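Local coordinates for protein putative dehydrogenase (Amycolatopsis orientalis, PDB 5A9T) that is an imine reductase, an NADPH-dependent oxidoreductase that reduces cyclic imines to amines, at residues A[132-144]-A[154-167]. Numbering follows the deposited sequence.
Sequences GSVFLYSGSAEVF and LGDPVHLGTEAGLA
Phe144 lays the face of its ring over His159 CB where the first turn of helix 141-152 folds back onto strand 156-161. CG stands anti to the backbone N (chi1 -176°), which swings the ring from the helix to the strand. Phe144 CB comes 3.8 Å from His159 ND1. From CG through CD1 and CD2 to the far atoms, the ring spreads over His159 CB, which sits 3.5 Å from the ring centroid in a CH-pi contact. Farther out, Phe144 CE1 meets Pro157 CB, and Pro157 O lies at the ring edge, 3.8 Å from Phe144 CZ. With an alanine in place of Phe144, His159 CB would probably lose the aromatic face over it, and Pro157 CB would keep only Tyr137 of its two aromatic neighbours. The His159 ring turns its CE1 to Gly139 O, while its buried ND1 has no hydrogen-bond partner. Strands 134-139 and 156-161 run parallel, joined by backbone bonds such as Tyr137 N to Val158 O, 2.8 Å. Tyr137 CE2 rests on Pro157 CB, and its OH shares a water with Gly155 O. Near the C-terminal end of strand 134-139, Ser138 OG donates to Ala164 O (2.7 Å), from above the carbonyl plane, and accepts from Ala167 N (2.9 Å). This ties the strand to the start of helix 166-193. Strand 134-139, helix 141-152 and strand 156-161 form a beta-alpha-beta unit in the Rossmann-type NADP-binding domain. Strand 134-139 also pairs antiparallel with strand 115-121, and strand 156-161 is outermost in this chain's sheet. Phe135 and Leu154 pack on helix 15-26, while Leu160 meets Leu205 of the second subunit.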
# COMPACT_ATOMS: atom_id res chain seq x y z
N GLY A 132 -4.52 17.36 -8.79
CA GLY A 132 -4.57 15.93 -8.43
C GLY A 132 -4.60 15.04 -9.68
O GLY A 132 -4.17 13.84 -9.67
N SER A 133 -5.14 15.57 -10.76
CA SER A 133 -5.27 14.74 -11.91
C SER A 133 -3.92 14.57 -12.57
O SER A 133 -3.10 15.49 -12.60
CB SER A 133 -6.19 15.42 -12.87
OG SER A 133 -6.26 14.73 -14.15
N VAL A 134 -3.63 13.30 -12.90
CA VAL A 134 -2.35 12.86 -13.51
C VAL A 134 -2.71 12.03 -14.70
O VAL A 134 -3.56 11.14 -14.61
CB VAL A 134 -1.47 12.02 -12.55
CG1 VAL A 134 -0.25 11.45 -13.21
CG2 VAL A 134 -1.08 12.94 -11.41
N PHE A 135 -2.06 12.29 -15.82
CA PHE A 135 -2.19 11.47 -17.04
C PHE A 135 -0.82 11.01 -17.43
O PHE A 135 0.14 11.81 -17.44
CB PHE A 135 -2.73 12.31 -18.21
CG PHE A 135 -4.21 12.65 -18.23
CD1 PHE A 135 -4.92 13.00 -17.09
CD2 PHE A 135 -4.87 12.71 -19.40
CE1 PHE A 135 -6.27 13.31 -17.11
CE2 PHE A 135 -6.21 12.98 -19.37
CZ PHE A 135 -6.91 13.32 -18.26
N LEU A 136 -0.66 9.69 -17.64
CA LEU A 136 0.61 9.10 -18.05
C LEU A 136 0.61 8.92 -19.58
O LEU A 136 -0.40 8.47 -20.13
CB LEU A 136 0.86 7.76 -17.41
CG LEU A 136 0.75 7.77 -15.87
CD1 LEU A 136 1.00 6.35 -15.36
CD2 LEU A 136 1.71 8.72 -15.21
N TYR A 137 1.67 9.33 -20.24
CA TYR A 137 1.78 9.25 -21.67
C TYR A 137 3.00 8.45 -22.15
O TYR A 137 4.04 8.44 -21.53
CB TYR A 137 1.85 10.65 -22.30
CG TYR A 137 0.66 11.51 -22.09
CD1 TYR A 137 -0.42 11.48 -22.91
CD2 TYR A 137 0.56 12.41 -20.99
CE1 TYR A 137 -1.55 12.24 -22.68
CE2 TYR A 137 -0.51 13.19 -20.78
CZ TYR A 137 -1.59 13.12 -21.62
OH TYR A 137 -2.70 13.88 -21.46
N SER A 138 2.84 7.88 -23.31
CA SER A 138 3.90 7.16 -23.98
C SER A 138 3.73 7.25 -25.50
O SER A 138 2.63 7.18 -26.03
CB SER A 138 4.02 5.68 -23.40
OG SER A 138 2.90 4.98 -23.62
N GLY A 139 4.88 7.32 -26.17
CA GLY A 139 4.88 7.50 -27.65
C GLY A 139 5.77 8.64 -27.96
O GLY A 139 6.65 9.04 -27.27
N SER A 140 5.39 9.29 -29.07
CA SER A 140 6.26 10.37 -29.55
C SER A 140 6.64 11.50 -28.57
O SER A 140 5.79 12.17 -28.06
CB SER A 140 5.57 10.95 -30.76
OG SER A 140 6.25 12.13 -31.19
N ALA A 141 7.93 11.65 -28.35
CA ALA A 141 8.44 12.71 -27.57
C ALA A 141 8.15 14.10 -28.19
O ALA A 141 7.92 15.07 -27.50
CB ALA A 141 9.91 12.58 -27.28
N GLU A 142 8.18 14.14 -29.51
CA GLU A 142 7.88 15.40 -30.23
C GLU A 142 6.48 15.84 -30.07
O GLU A 142 6.19 17.01 -29.83
CB GLU A 142 8.19 15.23 -31.75
CG GLU A 142 9.66 15.01 -32.11
CD GLU A 142 10.25 13.71 -31.58
OE1 GLU A 142 9.60 12.60 -31.62
OE2 GLU A 142 11.32 13.87 -31.00
N VAL A 143 5.55 14.87 -30.16
CA VAL A 143 4.16 15.16 -29.94
C VAL A 143 3.89 15.65 -28.52
O VAL A 143 3.19 16.56 -28.25
CB VAL A 143 3.11 14.01 -30.28
CG1 VAL A 143 1.72 14.25 -29.79
CG2 VAL A 143 3.16 13.64 -31.78
N PHE A 144 4.49 14.91 -27.57
CA PHE A 144 4.39 15.33 -26.23
C PHE A 144 4.89 16.79 -26.01
O PHE A 144 4.21 17.56 -25.37
CB PHE A 144 5.13 14.33 -25.24
CG PHE A 144 4.98 14.65 -23.79
CD1 PHE A 144 3.90 14.22 -23.11
CD2 PHE A 144 5.95 15.36 -23.13
CE1 PHE A 144 3.73 14.47 -21.77
CE2 PHE A 144 5.77 15.72 -21.82
CZ PHE A 144 4.66 15.26 -21.12
N LEU A 154 -5.72 19.03 -18.74
CA LEU A 154 -6.46 17.88 -18.38
C LEU A 154 -5.96 17.30 -17.03
O LEU A 154 -6.73 16.66 -16.28
CB LEU A 154 -6.35 16.81 -19.45
CG LEU A 154 -6.78 17.25 -20.89
CD1 LEU A 154 -6.53 16.17 -21.90
CD2 LEU A 154 -8.25 17.62 -20.90
N GLY A 155 -4.68 17.36 -16.83
CA GLY A 155 -4.01 16.76 -15.65
C GLY A 155 -2.53 16.89 -15.83
O GLY A 155 -2.01 17.17 -16.93
N ASP A 156 -1.73 16.69 -14.79
CA ASP A 156 -0.34 16.75 -14.84
C ASP A 156 0.18 15.72 -15.84
O ASP A 156 -0.00 14.54 -15.61
CB ASP A 156 0.33 16.45 -13.49
CG ASP A 156 1.81 16.70 -13.50
OD1 ASP A 156 2.29 17.54 -14.28
OD2 ASP A 156 2.55 16.08 -12.65
N PRO A 157 0.88 16.13 -16.91
CA PRO A 157 1.23 15.18 -17.93
C PRO A 157 2.63 14.61 -17.66
O PRO A 157 3.58 15.36 -17.45
CB PRO A 157 1.22 16.02 -19.18
CG PRO A 157 1.59 17.38 -18.74
CD PRO A 157 1.07 17.53 -17.36
N VAL A 158 2.80 13.31 -17.68
CA VAL A 158 4.04 12.59 -17.47
C VAL A 158 4.36 11.74 -18.67
O VAL A 158 3.60 10.91 -19.06
CB VAL A 158 3.96 11.66 -16.22
CG1 VAL A 158 5.27 10.93 -16.08
CG2 VAL A 158 3.70 12.48 -14.98
N HIS A 159 5.49 11.96 -19.35
CA HIS A 159 5.93 11.19 -20.44
C HIS A 159 6.84 10.10 -19.95
O HIS A 159 7.97 10.40 -19.50
CB HIS A 159 6.63 12.11 -21.47
CG HIS A 159 7.04 11.40 -22.71
ND1 HIS A 159 6.22 10.98 -23.71
CD2 HIS A 159 8.30 11.10 -23.14
CE1 HIS A 159 6.92 10.39 -24.68
NE2 HIS A 159 8.18 10.43 -24.33
N LEU A 160 6.41 8.91 -20.19
CA LEU A 160 7.12 7.72 -19.64
C LEU A 160 8.22 7.29 -20.53
O LEU A 160 9.17 6.68 -20.07
CB LEU A 160 6.20 6.58 -19.45
CG LEU A 160 5.04 6.84 -18.46
CD1 LEU A 160 4.05 5.73 -18.58
CD2 LEU A 160 5.54 7.02 -17.05
N GLY A 161 8.10 7.50 -21.82
CA GLY A 161 9.00 6.93 -22.84
C GLY A 161 8.37 6.83 -24.20
O GLY A 161 7.18 7.11 -24.38
N THR A 162 9.17 6.42 -25.21
CA THR A 162 8.70 6.28 -26.57
C THR A 162 7.90 5.11 -26.99
O THR A 162 7.15 5.08 -27.94
CB THR A 162 9.88 6.58 -27.56
OG1 THR A 162 10.86 5.60 -27.27
CG2 THR A 162 10.49 7.92 -27.28
N GLU A 163 8.01 3.97 -26.18
CA GLU A 163 7.27 2.79 -26.49
C GLU A 163 5.79 3.03 -26.27
O GLU A 163 5.37 3.40 -25.15
CB GLU A 163 7.77 1.62 -25.61
CG GLU A 163 7.10 0.26 -25.91
CD GLU A 163 7.48 -0.84 -24.90
OE1 GLU A 163 8.54 -0.77 -24.22
OE2 GLU A 163 6.72 -1.80 -24.76
N ALA A 164 4.96 2.78 -27.25
CA ALA A 164 3.61 3.18 -27.21
C ALA A 164 2.79 2.55 -26.02
O ALA A 164 1.91 3.18 -25.43
CB ALA A 164 2.91 2.93 -28.54
N GLY A 165 3.12 1.30 -25.70
CA GLY A 165 2.37 0.57 -24.67
C GLY A 165 2.79 0.91 -23.23
O GLY A 165 2.18 0.28 -22.32
N LEU A 166 3.75 1.73 -22.93
CA LEU A 166 4.25 1.98 -21.54
C LEU A 166 3.16 2.58 -20.64
O LEU A 166 2.98 2.17 -19.48
CB LEU A 166 5.48 2.81 -21.40
CG LEU A 166 6.75 2.24 -21.96
CD1 LEU A 166 7.73 3.36 -22.05
CD2 LEU A 166 7.31 1.15 -20.98
N ALA A 167 2.34 3.52 -21.16
CA ALA A 167 1.31 4.06 -20.28
C ALA A 167 0.30 3.10 -19.89
O ALA A 167 -0.04 3.06 -18.65
CB ALA A 167 0.64 5.29 -20.99
O HOH W 1 -2.54 15.54 -19.22